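Local coordinates for protein 6-phospho-alpha-glucosidase (Merdibacter massiliensis, PDB 6VC6) that probably hydrolyses 6-phospho-alpha-glucosides, as a family 4 glycosidase that holds NAD and a manganese ion beside the sugar phosphate, at residues A[11-21]-A[44-55]; A[104-112]-A[263-274]. One frame throughout, in Å; residues are numbered along the deposited sequence.

Interaction 1 of 2, residues A[11-21]-A[44-55]. With NAD (nicotinamide-adenine-dinucleotide), chain G.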
loop_
_atom_site.group_PDB
_atom_site.type_symbol
_atom_site.label_atom_id
_atom_site.label_comp_id
_atom_site.label_asym_id
_atom_site.label_seq_id
_atom_site.Cartn_x
_atom_site.Cartn_y
_atom_site.Cartn_z
ATOM N N GLY A 11 -14.973 0.732 -4.805
ATOM C CA GLY A 11 -15.219 1.251 -6.139
ATOM C C GLY A 11 -15.268 2.762 -6.216
ATOM O O GLY A 11 -15.086 3.325 -7.301
ATOM N N GLY A 12 -15.514 3.431 -5.092
ATOM C CA GLY A 12 -15.508 4.876 -5.043
ATOM C C GLY A 12 -14.150 5.509 -4.852
ATOM O O GLY A 12 -14.064 6.723 -4.654
ATOM N N SER A 13 -13.081 4.720 -4.905
ATOM C CA SER A 13 -11.743 5.253 -4.699
ATOM C C SER A 13 -11.306 6.103 -5.885
ATOM O O SER A 13 -11.754 5.909 -7.019
ATOM C CB SER A 13 -10.745 4.117 -4.479
ATOM O OG SER A 13 -9.433 4.515 -4.838
ATOM N N THR A 14 -10.414 7.058 -5.610
ATOM C CA THR A 14 -9.867 7.899 -6.668
ATOM C C THR A 14 -9.013 7.111 -7.652
ATOM O O THR A 14 -8.777 7.585 -8.768
ATOM C CB THR A 14 -9.039 9.036 -6.066
ATOM O OG1 THR A 14 -7.887 8.495 -5.407
ATOM C CG2 THR A 14 -9.868 9.826 -5.064
ATOM N N TYR A 15 -8.543 5.924 -7.265
ATOM C CA TYR A 15 -7.749 5.077 -8.144
ATOM C C TYR A 15 -8.596 4.197 -9.054
ATOM O O TYR A 15 -8.058 3.627 -10.009
ATOM C CB TYR A 15 -6.815 4.182 -7.319
ATOM C CG TYR A 15 -5.768 4.928 -6.524
ATOM C CD1 TYR A 15 -4.598 5.375 -7.125
ATOM C CD2 TYR A 15 -5.943 5.175 -5.168
ATOM C CE1 TYR A 15 -3.635 6.052 -6.400
ATOM C CE2 TYR A 15 -4.985 5.851 -4.435
ATOM C CZ TYR A 15 -3.835 6.287 -5.056
ATOM O OH TYR A 15 -2.880 6.960 -4.328
ATOM N N THR A 16 -9.896 4.072 -8.782
ATOM C CA THR A 16 -10.733 3.175 -9.576
ATOM C C THR A 16 -10.818 3.566 -11.049
ATOM O O THR A 16 -10.729 2.660 -11.897
ATOM C CB THR A 16 -12.132 3.079 -8.951
ATOM O OG1 THR A 16 -12.022 2.602 -7.604
ATOM C CG2 THR A 16 -13.011 2.125 -9.747
ATOM N N PRO A 17 -10.994 4.840 -11.429
ATOM C CA PRO A 17 -10.955 5.163 -12.868
ATOM C C PRO A 17 -9.662 4.736 -13.542
ATOM O O PRO A 17 -9.689 4.298 -14.699
ATOM C CB PRO A 17 -11.138 6.686 -12.888
ATOM C CG PRO A 17 -11.911 6.974 -11.656
ATOM C CD PRO A 17 -11.382 6.017 -10.627
ATOM N N GLY A 18 -8.529 4.842 -12.844
ATOM C CA GLY A 18 -7.284 4.338 -13.398
ATOM C C GLY A 18 -7.298 2.838 -13.614
ATOM O O GLY A 18 -6.615 2.327 -14.506
ATOM N N PHE A 19 -8.075 2.112 -12.806
ATOM C CA PHE A 19 -8.202 0.672 -13.000
ATOM C C PHE A 19 -9.070 0.354 -14.211
ATOM O O PHE A 19 -8.749 -0.553 -14.990
ATOM C CB PHE A 19 -8.780 0.021 -11.745
ATOM C CG PHE A 19 -7.742 -0.399 -10.745
ATOM C CD1 PHE A 19 -7.380 0.444 -9.708
ATOM C CD2 PHE A 19 -7.131 -1.638 -10.840
ATOM C CE1 PHE A 19 -6.425 0.059 -8.785
ATOM C CE2 PHE A 19 -6.176 -2.029 -9.920
ATOM C CZ PHE A 19 -5.824 -1.179 -8.891
ATOM N N LEU A 20 -10.174 1.085 -14.384
ATOM C CA LEU A 20 -11.070 0.822 -15.505
ATOM C C LEU A 20 -10.379 1.079 -16.838
ATOM O O LEU A 20 -10.611 0.358 -17.816
ATOM C CB LEU A 20 -12.332 1.677 -15.382
ATOM C CG LEU A 20 -13.075 1.614 -14.046
ATOM C CD1 LEU A 20 -14.333 2.468 -14.093
ATOM C CD2 LEU A 20 -13.413 0.176 -13.683
ATOM N N LYS A 21 -9.527 2.105 -16.898
ATOM C CA LYS A 21 -8.788 2.375 -18.126
ATOM C C LYS A 21 -7.667 1.365 -18.337
ATOM O O LYS A 21 -7.312 1.066 -19.482
ATOM C CB LYS A 21 -8.231 3.798 -18.100
ATOM C CG LYS A 21 -9.297 4.877 -18.205
ATOM C CD LYS A 21 -9.013 6.037 -17.264
ATOM C CE LYS A 21 -8.378 7.206 -17.995
ATOM N NZ LYS A 21 -8.527 8.477 -17.232
ATOM N N ARG A 44 -20.654 8.166 -3.524
ATOM C CA ARG A 44 -19.284 8.383 -3.978
ATOM C C ARG A 44 -18.925 7.463 -5.138
ATOM O O ARG A 44 -18.139 7.847 -6.013
ATOM C CB ARG A 44 -18.310 8.180 -2.815
ATOM C CG ARG A 44 -16.857 8.460 -3.160
ATOM C CD ARG A 44 -15.951 8.229 -1.962
ATOM N NE ARG A 44 -14.544 8.443 -2.292
ATOM C CZ ARG A 44 -13.945 9.629 -2.269
ATOM N NH1 ARG A 44 -14.630 10.714 -1.933
ATOM N NH2 ARG A 44 -12.661 9.731 -2.586
ATOM N N GLN A 45 -19.495 6.259 -5.169
ATOM C CA GLN A 45 -19.191 5.293 -6.216
ATOM C C GLN A 45 -19.977 5.542 -7.499
ATOM O O GLN A 45 -19.534 5.116 -8.572
ATOM C CB GLN A 45 -19.471 3.876 -5.706
ATOM C CG GLN A 45 -18.992 2.761 -6.620
ATOM C CD GLN A 45 -19.317 1.384 -6.078
ATOM O OE1 GLN A 45 -18.439 0.528 -5.963
ATOM N NE2 GLN A 45 -20.582 1.162 -5.742
ATOM N N GLN A 46 -21.114 6.236 -7.415
ATOM C CA GLN A 46 -21.997 6.363 -8.574
ATOM C C GLN A 46 -21.352 7.080 -9.756
ATOM O O GLN A 46 -21.430 6.552 -10.879
ATOM C CB GLN A 46 -23.302 7.046 -8.151
ATOM C CG GLN A 46 -24.314 7.184 -9.274
ATOM C CD GLN A 46 -25.474 8.083 -8.903
ATOM O OE1 GLN A 46 -25.625 9.177 -9.446
ATOM N NE2 GLN A 46 -26.304 7.624 -7.972
ATOM N N PRO A 47 -20.729 8.257 -9.606
ATOM C CA PRO A 47 -20.123 8.895 -10.788
ATOM C C PRO A 47 -18.975 8.098 -11.378
ATOM O O PRO A 47 -18.704 8.213 -12.580
ATOM C CB PRO A 47 -19.654 10.255 -10.253
ATOM C CG PRO A 47 -19.479 10.047 -8.796
ATOM C CD PRO A 47 -20.561 9.091 -8.401
ATOM N N ILE A 48 -18.290 7.289 -10.570
ATOM C CA ILE A 48 -17.235 6.434 -11.104
ATOM C C ILE A 48 -17.839 5.282 -11.897
ATOM O O ILE A 48 -17.329 4.905 -12.959
ATOM C CB ILE A 48 -16.330 5.936 -9.964
ATOM C CG1 ILE A 48 -15.488 7.091 -9.418
ATOM C CG2 ILE A 48 -15.436 4.803 -10.440
ATOM C CD1 ILE A 48 -14.954 6.854 -8.026
ATOM N N GLY A 49 -18.943 4.716 -11.405
ATOM C CA GLY A 49 -19.582 3.623 -12.119
ATOM C C GLY A 49 -20.234 4.067 -13.415
ATOM O O GLY A 49 -20.195 3.347 -14.417
ATOM N N GLU A 50 -20.848 5.253 -13.415
ATOM C CA GLU A 50 -21.437 5.772 -14.645
ATOM C C GLU A 50 -20.367 6.121 -15.671
ATOM O O GLU A 50 -20.596 5.980 -16.877
ATOM C CB GLU A 50 -22.307 6.990 -14.342
ATOM C CG GLU A 50 -23.527 6.678 -13.489
ATOM C CD GLU A 50 -24.482 5.713 -14.165
ATOM O OE1 GLU A 50 -24.632 5.789 -15.403
ATOM O OE2 GLU A 50 -25.082 4.877 -13.458
ATOM N N PHE A 51 -19.198 6.579 -15.215
ATOM C CA PHE A 51 -18.082 6.787 -16.129
ATOM C C PHE A 51 -17.618 5.468 -16.732
ATOM O O PHE A 51 -17.274 5.404 -17.918
ATOM C CB PHE A 51 -16.929 7.482 -15.402
ATOM C CG PHE A 51 -15.599 7.337 -16.091
ATOM C CD1 PHE A 51 -14.675 6.401 -15.655
ATOM C CD2 PHE A 51 -15.274 8.140 -17.171
ATOM C CE1 PHE A 51 -13.453 6.265 -16.288
ATOM C CE2 PHE A 51 -14.052 8.010 -17.806
ATOM C CZ PHE A 51 -13.141 7.071 -17.364
ATOM N N GLY A 52 -17.606 4.403 -15.928
ATOM C CA GLY A 52 -17.182 3.110 -16.436
ATOM C C GLY A 52 -18.126 2.555 -17.485
ATOM O O GLY A 52 -17.689 1.940 -18.462
ATOM N N LYS A 53 -19.432 2.768 -17.303
ATOM C CA LYS A 53 -20.400 2.281 -18.281
ATOM C C LYS A 53 -20.203 2.953 -19.632
ATOM O O LYS A 53 -20.359 2.315 -20.680
ATOM C CB LYS A 53 -21.822 2.502 -17.767
ATOM C CG LYS A 53 -22.194 1.616 -16.589
ATOM C CD LYS A 53 -23.672 1.262 -16.600
ATOM C CE LYS A 53 -24.527 2.443 -16.171
ATOM N NZ LYS A 53 -25.977 2.186 -16.395
ATOM N N ILE A 54 -19.905 4.245 -19.615
ATOM C CA ILE A 54 -19.589 4.935 -20.850
ATOM C C ILE A 54 -18.299 4.415 -21.457
ATOM O O ILE A 54 -18.225 4.163 -22.650
ATOM C CB ILE A 54 -19.458 6.450 -20.637
ATOM C CG1 ILE A 54 -20.781 7.039 -20.184
ATOM C CG2 ILE A 54 -19.036 7.134 -21.919
ATOM C CD1 ILE A 54 -20.669 8.484 -19.779
ATOM N N LEU A 55 -17.284 4.248 -20.622
ATOM C CA LEU A 55 -15.983 3.814 -21.100
ATOM C C LEU A 55 -16.022 2.414 -21.674
ATOM O O LEU A 55 -15.489 2.151 -22.735
ATOM C CB LEU A 55 -14.972 3.871 -19.963
ATOM C CG LEU A 55 -13.634 3.179 -20.189
ATOM C CD1 LEU A 55 -12.679 4.099 -20.920
ATOM C CD2 LEU A 55 -13.040 2.726 -18.868
HETATM P PA NAD G . -10.410 7.091 -1.220
HETATM O O1A NAD G . -10.425 7.953 -2.459
HETATM O O2A NAD G . -11.038 7.595 0.057
HETATM O O5B NAD G . -11.078 5.673 -1.577
HETATM C C5B NAD G . -11.498 4.790 -0.542
HETATM C C4B NAD G . -12.804 4.126 -0.942
HETATM O O4B NAD G . -13.014 2.951 -0.156
HETATM C C3B NAD G . -13.977 5.060 -0.689
HETATM O O3B NAD G . -14.776 5.154 -1.870
HETATM C C2B NAD G . -14.778 4.402 0.413
HETATM O O2B NAD G . -16.180 4.553 0.178
HETATM C C1B NAD G . -14.359 2.945 0.325
HETATM N N9A NAD G . -14.464 2.260 1.636
HETATM C C8A NAD G . -14.099 2.746 2.837
HETATM N N7A NAD G . -14.349 1.844 3.822
HETATM C C5A NAD G . -14.891 0.754 3.246
HETATM C C6A NAD G . -15.391 -0.565 3.700
HETATM N N6A NAD G . -15.361 -0.915 5.008
HETATM N N1A NAD G . -15.879 -1.410 2.763
HETATM C C2A NAD G . -15.916 -1.079 1.458
HETATM N N3A NAD G . -15.481 0.098 0.978
HETATM C C4A NAD G . -14.970 1.039 1.807
HETATM O O3 NAD G . -8.894 6.656 -0.896
HETATM P PN NAD G . -7.740 6.631 -2.015
HETATM O O1N NAD G . -6.854 7.838 -1.810
HETATM O O2N NAD G . -8.347 6.346 -3.368
HETATM O O5D NAD G . -6.930 5.328 -1.538
HETATM C C5D NAD G . -7.416 4.026 -1.854
HETATM C C4D NAD G . -6.654 3.013 -1.013
HETATM O O4D NAD G . -5.543 2.501 -1.751
HETATM C C3D NAD G . -6.094 3.673 0.239
HETATM O O3D NAD G . -6.379 2.845 1.369
HETATM C C2D NAD G . -4.599 3.696 0.023
HETATM O O2D NAD G . -3.895 3.535 1.255
HETATM C C1D NAD G . -4.402 2.502 -0.892
HETATM N N1N NAD G . -3.145 2.564 -1.634
HETATM C C2N NAD G . -2.227 1.642 -1.340
HETATM C C3N NAD G . -1.006 1.617 -1.988
HETATM C C7N NAD G . -0.010 0.560 -1.616
HETATM O O7N NAD G . 1.145 0.663 -1.996
HETATM N N7N NAD G . -0.418 -0.462 -0.864
HETATM C C4N NAD G . -0.740 2.562 -2.971
HETATM C C5N NAD G . -1.711 3.517 -3.258
HETATM C C6N NAD G . -2.923 3.493 -2.573
#
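At the glycine-rich loop between strand 4-9 and helix 16-25 of the Rossmann-type NAD-binding fold, Gly12 meets Arg44 at the start of the neighbouring helix. The arginine runs fully extended from CG to NE (chi3 178°), which lays it past the Gly12 carbonyl and carries its guanidinium to the pyrophosphate. There Arg44 NH2 donates to NAD O1A at 2.9 Å, reaching it at the guanidinium edge, while Arg44 NE makes a weak bond to Gly12 O at 3.0 Å. NH1 turns to Glu292 in a salt bridge. A leucine in place of Arg44 would probably leave the phosphate oxygen O1A without this charged donor and Glu292 without its ionic mate. Ser13 OG bonds NAD O2N at 2.6 Å and also accepts from Tyr15 N, a cap on the turn leading into helix 16-25. Gly12 lies so near the adenine-side ribose that a beta carbon there would run into NAD O3B. Ile48 presses CD1 on Ser13 O at 3.5 Å. Farther along, the two helical segments, 16° from parallel, lock where Leu20 enters a hole formed by Ile48, Phe51, Gly52 and Leu55, its CD1 3.7 Å from Gly52 CA.

Interaction 2 of 2, residues A[104-112]-A[263-274]; sequences GRIGQETCG and YDGYYLYPDYKF. With G6P (6-O-phosphono-alpha-D-glucopyranose), chain F; NAD (nicotinamide-adenine-dinucleotide), chain G.
Bent at chi2 (-91°), the Gln108 side chain turns its amide toward Tyr263 and Tyr266, while Cys111, with SG anti to its carbonyl carbon (chi1 -57°), drops its sulfur among three tyrosines. Gln108 NE2 comes to the edge of the Tyr263 ring, 3.5 Å from CE1, with amide and ring planes 70° apart; Gln108 CG lies 3.7 Å from Tyr266 OH. The amide is held from its other end as well, since Gln108 OE1 accepts from Thr110 N at 2.8 Å, the donor standing above the carbonyl plane. Cys111 SG approaches the rings of Tyr263, Tyr266 and Tyr267 obliquely, 3.8 Å from Tyr263 CD1, in sulfur-aromatic contacts. One water ties the polar groups together: it accepts from Gln108 NE2, donates to Glu109 OE1 and bonds Thr110 OG1 and Tyr263 OH. A second water joins Gly112 N to Tyr267 OH. At the far end Ile106 slides past Phe274 in the opposite direction, Ile106 CG1 3.8 Å from Phe274 CB, and sets CD1 against Pro270 and Lys273. The Phe274 ring receives Gly104 O over one face, offset toward the rim; Gly104 itself, at positive phi, closes the preceding helix in a Schellman motif. Glu109, extended beyond CG, reaches the ligands, OE1 taking a hydrogen bond from G6P O4 at 2.5 Å and OE2 one from NAD O2D at 3.1 Å, with Arg86 paired to OE2. Tyr263 OH lies 3.2 Å from G6P C1, and its ring stacks on His200, a manganese ligand. At the Glu109 and Tyr263 end the contact borders dinucleotide, sugar phosphate and metal, in keeping with the NAD- and metal-dependent active site of family 4 glycosidases.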
loop_
_atom_site.group_PDB
_atom_site.type_symbol
_atom_site.label_atom_id
_atom_site.label_comp_id
_atom_site.label_asym_id
_atom_site.label_seq_id
_atom_site.Cartn_x
_atom_site.Cartn_y
_atom_site.Cartn_z
ATOM N N GLY A 104 2.945 17.557 18.117
ATOM C CA GLY A 104 4.393 17.518 18.099
ATOM C C GLY A 104 5.025 16.256 17.558
ATOM O O GLY A 104 6.184 15.977 17.889
ATOM N N ARG A 105 4.315 15.484 16.740
ATOM C CA ARG A 105 4.885 14.298 16.116
ATOM C C ARG A 105 4.487 14.268 14.647
ATOM O O ARG A 105 3.576 14.977 14.215
ATOM C CB ARG A 105 4.436 13.009 16.819
ATOM C CG ARG A 105 5.005 12.830 18.221
ATOM C CD ARG A 105 6.525 12.757 18.205
ATOM N NE ARG A 105 7.069 12.402 19.515
ATOM C CZ ARG A 105 7.394 13.285 20.454
ATOM N NH1 ARG A 105 7.232 14.583 20.232
ATOM N NH2 ARG A 105 7.881 12.872 21.616
ATOM N N ILE A 106 5.192 13.432 13.881
ATOM C CA ILE A 106 4.930 13.331 12.450
ATOM C C ILE A 106 3.514 12.824 12.223
ATOM O O ILE A 106 3.068 11.861 12.859
ATOM C CB ILE A 106 5.965 12.414 11.779
ATOM C CG1 ILE A 106 7.349 13.067 11.787
ATOM C CG2 ILE A 106 5.544 12.076 10.355
ATOM C CD1 ILE A 106 8.440 12.186 11.217
ATOM N N GLY A 107 2.793 13.486 11.321
ATOM C CA GLY A 107 1.491 13.020 10.892
ATOM C C GLY A 107 1.544 12.485 9.477
ATOM O O GLY A 107 1.806 13.238 8.534
ATOM N N GLN A 108 1.306 11.187 9.311
ATOM C CA GLN A 108 1.453 10.553 8.010
ATOM C C GLN A 108 0.418 9.446 7.867
ATOM O O GLN A 108 -0.124 8.943 8.855
ATOM C CB GLN A 108 2.872 10.007 7.817
ATOM C CG GLN A 108 3.365 10.041 6.381
ATOM C CD GLN A 108 3.043 8.766 5.632
ATOM O OE1 GLN A 108 2.892 7.703 6.234
ATOM N NE2 GLN A 108 2.931 8.865 4.312
ATOM N N GLU A 109 0.162 9.067 6.613
ATOM C CA GLU A 109 -0.918 8.130 6.312
ATOM C C GLU A 109 -0.671 6.762 6.941
ATOM O O GLU A 109 -1.568 6.185 7.566
ATOM C CB GLU A 109 -1.083 8.001 4.796
ATOM C CG GLU A 109 -2.162 7.019 4.365
ATOM C CD GLU A 109 -1.924 6.471 2.971
ATOM O OE1 GLU A 109 -0.753 6.198 2.633
ATOM O OE2 GLU A 109 -2.904 6.312 2.214
ATOM N N THR A 110 0.538 6.221 6.781
ATOM C CA THR A 110 0.827 4.861 7.213
ATOM C C THR A 110 1.927 4.749 8.258
ATOM O O THR A 110 2.147 3.648 8.776
ATOM C CB THR A 110 1.207 3.986 6.009
ATOM O OG1 THR A 110 2.366 4.531 5.365
ATOM C CG2 THR A 110 0.060 3.922 5.014
ATOM N N CYS A 111 2.618 5.835 8.588
ATOM C CA CYS A 111 3.730 5.794 9.526
ATOM C C CYS A 111 3.440 6.685 10.723
ATOM O O CYS A 111 2.888 7.781 10.576
ATOM C CB CYS A 111 5.034 6.232 8.854
ATOM S SG CYS A 111 5.479 5.259 7.399
ATOM N N GLY A 112 3.817 6.209 11.908
ATOM C CA GLY A 112 3.655 7.002 13.111
ATOM C C GLY A 112 2.278 6.845 13.735
ATOM O O GLY A 112 1.600 5.828 13.575
ATOM N N TYR A 263 10.209 5.709 2.366
ATOM C CA TYR A 263 9.597 5.847 3.680
ATOM C C TYR A 263 10.608 5.735 4.813
ATOM O O TYR A 263 10.261 6.044 5.959
ATOM C CB TYR A 263 8.497 4.800 3.854
ATOM C CG TYR A 263 7.192 5.190 3.201
ATOM C CD1 TYR A 263 6.319 6.073 3.822
ATOM C CD2 TYR A 263 6.841 4.691 1.953
ATOM C CE1 TYR A 263 5.128 6.436 3.227
ATOM C CE2 TYR A 263 5.652 5.051 1.350
ATOM C CZ TYR A 263 4.799 5.922 1.992
ATOM O OH TYR A 263 3.613 6.285 1.398
ATOM N N ASP A 264 11.840 5.305 4.525
ATOM C CA ASP A 264 12.876 5.264 5.552
ATOM C C ASP A 264 13.210 6.648 6.089
ATOM O O ASP A 264 13.743 6.757 7.199
ATOM C CB ASP A 264 14.151 4.620 5.003
ATOM C CG ASP A 264 13.940 3.188 4.559
ATOM O OD1 ASP A 264 12.787 2.710 4.591
ATOM O OD2 ASP A 264 14.936 2.542 4.173
ATOM N N GLY A 265 12.913 7.704 5.327
ATOM C CA GLY A 265 13.278 9.044 5.757
ATOM C C GLY A 265 12.586 9.461 7.040
ATOM O O GLY A 265 13.159 10.186 7.858
ATOM N N TYR A 266 11.344 9.011 7.234
ATOM C CA TYR A 266 10.629 9.332 8.465
ATOM C C TYR A 266 11.320 8.724 9.679
ATOM O O TYR A 266 11.473 9.385 10.714
ATOM C CB TYR A 266 9.183 8.842 8.381
ATOM C CG TYR A 266 8.368 9.470 7.273
ATOM C CD1 TYR A 266 8.055 10.822 7.294
ATOM C CD2 TYR A 266 7.902 8.706 6.210
ATOM C CE1 TYR A 266 7.306 11.398 6.286
ATOM C CE2 TYR A 266 7.151 9.273 5.197
ATOM C CZ TYR A 266 6.857 10.619 5.240
ATOM O OH TYR A 266 6.110 11.187 4.234
ATOM N N TYR A 267 11.755 7.468 9.568
ATOM C CA TYR A 267 12.300 6.761 10.720
ATOM C C TYR A 267 13.741 7.154 11.017
ATOM O O TYR A 267 14.175 7.064 12.171
ATOM C CB TYR A 267 12.198 5.252 10.497
ATOM C CG TYR A 267 10.773 4.765 10.385
ATOM C CD1 TYR A 267 10.007 4.534 11.519
ATOM C CD2 TYR A 267 10.189 4.545 9.143
ATOM C CE1 TYR A 267 8.702 4.093 11.423
ATOM C CE2 TYR A 267 8.883 4.104 9.036
ATOM C CZ TYR A 267 8.144 3.880 10.179
ATOM O OH TYR A 267 6.844 3.441 10.081
ATOM N N LEU A 268 14.494 7.584 10.006
ATOM C CA LEU A 268 15.878 7.986 10.213
ATOM C C LEU A 268 16.047 9.483 10.424
ATOM O O LEU A 268 17.066 9.898 10.984
ATOM C CB LEU A 268 16.743 7.543 9.026
ATOM C CG LEU A 268 16.914 6.031 8.858
ATOM C CD1 LEU A 268 17.700 5.713 7.595
ATOM C CD2 LEU A 268 17.588 5.428 10.081
ATOM N N TYR A 269 15.081 10.298 9.999
ATOM C CA TYR A 269 15.154 11.752 10.155
ATOM C C TYR A 269 13.813 12.293 10.639
ATOM O O TYR A 269 13.169 13.097 9.961
ATOM C CB TYR A 269 15.562 12.417 8.839
ATOM C CG TYR A 269 16.832 11.879 8.216
ATOM C CD1 TYR A 269 18.039 12.548 8.370
ATOM C CD2 TYR A 269 16.821 10.715 7.456
ATOM C CE1 TYR A 269 19.200 12.067 7.798
ATOM C CE2 TYR A 269 17.978 10.224 6.883
ATOM C CZ TYR A 269 19.165 10.904 7.056
ATOM O OH TYR A 269 20.320 10.422 6.486
ATOM N N PRO A 270 13.363 11.879 11.830
ATOM C CA PRO A 270 12.065 12.378 12.312
ATOM C C PRO A 270 12.075 13.863 12.629
ATOM O O PRO A 270 11.049 14.528 12.441
ATOM C CB PRO A 270 11.807 11.532 13.565
ATOM C CG PRO A 270 13.164 11.170 14.048
ATOM C CD PRO A 270 14.009 10.992 12.816
ATOM N N ASP A 271 13.202 14.403 13.099
ATOM C CA ASP A 271 13.279 15.833 13.380
ATOM C C ASP A 271 13.137 16.650 12.102
ATOM O O ASP A 271 12.354 17.605 12.044
ATOM C CB ASP A 271 14.596 16.160 14.084
ATOM C CG ASP A 271 14.640 15.644 15.509
ATOM O OD1 ASP A 271 13.580 15.241 16.033
ATOM O OD2 ASP A 271 15.738 15.640 16.106
ATOM N N TYR A 272 13.892 16.286 11.063
ATOM C CA TYR A 272 13.837 17.031 9.808
ATOM C C TYR A 272 12.475 16.894 9.140
ATOM O O TYR A 272 11.920 17.883 8.646
ATOM C CB TYR A 272 14.948 16.556 8.868
ATOM C CG TYR A 272 14.997 17.286 7.543
ATOM C CD1 TYR A 272 14.243 16.853 6.459
ATOM C CD2 TYR A 272 15.802 18.405 7.375
ATOM C CE1 TYR A 272 14.284 17.517 5.249
ATOM C CE2 TYR A 272 15.853 19.074 6.166
ATOM C CZ TYR A 272 15.091 18.626 5.107
ATOM O OH TYR A 272 15.134 19.287 3.901
ATOM N N LYS A 273 11.923 15.679 9.108
ATOM C CA LYS A 273 10.640 15.472 8.444
ATOM C C LYS A 273 9.519 16.219 9.155
ATOM O O LYS A 273 8.657 16.820 8.503
ATOM C CB LYS A 273 10.326 13.978 8.360
ATOM C CG LYS A 273 11.252 13.199 7.436
ATOM C CD LYS A 273 10.955 13.483 5.974
ATOM C CE LYS A 273 11.849 12.655 5.062
ATOM N NZ LYS A 273 11.364 12.653 3.654
ATOM N N PHE A 274 9.516 16.201 10.489
ATOM C CA PHE A 274 8.483 16.919 11.230
ATOM C C PHE A 274 8.609 18.425 11.039
ATOM O O PHE A 274 7.598 19.130 10.936
ATOM C CB PHE A 274 8.555 16.564 12.716
ATOM C CG PHE A 274 7.727 17.460 13.595
ATOM C CD1 PHE A 274 6.367 17.246 13.739
ATOM C CD2 PHE A 274 8.310 18.517 14.280
ATOM C CE1 PHE A 274 5.601 18.069 14.545
ATOM C CE2 PHE A 274 7.549 19.343 15.086
ATOM C CZ PHE A 274 6.193 19.118 15.219
HETATM C C1 G6P F . 3.108 5.436 -1.633
HETATM C C2 G6P F . 2.720 4.116 -0.952
HETATM C C3 G6P F . 1.241 3.981 -0.637
HETATM C C4 G6P F . 0.729 5.303 -0.113
HETATM C C5 G6P F . 0.773 6.291 -1.263
HETATM C C6 G6P F . 0.376 7.672 -0.761
HETATM O O1 G6P F . 3.772 5.155 -2.873
HETATM O O2 G6P F . 3.122 3.019 -1.785
HETATM O O3 G6P F . 1.024 2.952 0.334
HETATM O O4 G6P F . -0.617 5.144 0.344
HETATM O O5 G6P F . 2.073 6.417 -1.852
HETATM O O6 G6P F . -0.145 8.424 -1.851
HETATM P P G6P F . -0.931 9.802 -1.590
HETATM O O1P G6P F . -2.336 9.338 -1.289
HETATM O O2P G6P F . -0.215 10.432 -0.418
HETATM O O3P G6P F . -0.766 10.563 -2.884
HETATM P PA NAD G . -10.410 7.091 -1.220
HETATM O O1A NAD G . -10.425 7.953 -2.459
HETATM O O2A NAD G . -11.038 7.595 0.057
HETATM O O5B NAD G . -11.078 5.673 -1.577
HETATM C C5B NAD G . -11.498 4.790 -0.542
HETATM C C4B NAD G . -12.804 4.126 -0.942
HETATM O O4B NAD G . -13.014 2.951 -0.156
HETATM C C3B NAD G . -13.977 5.060 -0.689
HETATM O O3B NAD G . -14.776 5.154 -1.870
HETATM C C2B NAD G . -14.778 4.402 0.413
HETATM O O2B NAD G . -16.180 4.553 0.178
HETATM C C1B NAD G . -14.359 2.945 0.325
HETATM N N9A NAD G . -14.464 2.260 1.636
HETATM C C8A NAD G . -14.099 2.746 2.837
HETATM N N7A NAD G . -14.349 1.844 3.822
HETATM C C5A NAD G . -14.891 0.754 3.246
HETATM C C6A NAD G . -15.391 -0.565 3.700
HETATM N N6A NAD G . -15.361 -0.915 5.008
HETATM N N1A NAD G . -15.879 -1.410 2.763
HETATM C C2A NAD G . -15.916 -1.079 1.458
HETATM N N3A NAD G . -15.481 0.098 0.978
HETATM C C4A NAD G . -14.970 1.039 1.807
HETATM O O3 NAD G . -8.894 6.656 -0.896
HETATM P PN NAD G . -7.740 6.631 -2.015
HETATM O O1N NAD G . -6.854 7.838 -1.810
HETATM O O2N NAD G . -8.347 6.346 -3.368
HETATM O O5D NAD G . -6.930 5.328 -1.538
HETATM C C5D NAD G . -7.416 4.026 -1.854
HETATM C C4D NAD G . -6.654 3.013 -1.013
HETATM O O4D NAD G . -5.543 2.501 -1.751
HETATM C C3D NAD G . -6.094 3.673 0.239
HETATM O O3D NAD G . -6.379 2.845 1.369
HETATM C C2D NAD G . -4.599 3.696 0.023
HETATM O O2D NAD G . -3.895 3.535 1.255
HETATM C C1D NAD G . -4.402 2.502 -0.892
HETATM N N1N NAD G . -3.145 2.564 -1.634
HETATM C C2N NAD G . -2.227 1.642 -1.340
HETATM C C3N NAD G . -1.006 1.617 -1.988
HETATM C C7N NAD G . -0.010 0.560 -1.616
HETATM O O7N NAD G . 1.145 0.663 -1.996
HETATM N N7N NAD G . -0.418 -0.462 -0.864
HETATM C C4N NAD G . -0.740 2.562 -2.971
HETATM C C5N NAD G . -1.711 3.517 -3.258
HETATM C C6N NAD G . -2.923 3.493 -2.573
HETATM O O HOH W 1 1.800 6.352 3.395
HETATM O O HOH W 2 5.153 3.576 12.180
#

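Overall arrangement
Interaction 1 closes before interaction 2 opens along the chain, and the two lie on opposite sides of the chain's centre, their own centres about 33 Å apart. They do not touch, yet their nearest atoms are only about 7 Å apart, and NAD reaches both. Interaction 1 packs helices 16-25 and 42-59 against strands 32-38 and 64-68 of the large mixed sheet and holds the pyrophosphate. Interaction 2 joins the loop between helices 89-102 and 113-136 to helices 264-268 and 270-275, so it links the N-terminal and C-terminal family 4 regions. One contact therefore helps hold the pyrophosphate, the other touches the nicotinamide-side ribose next to the sugar.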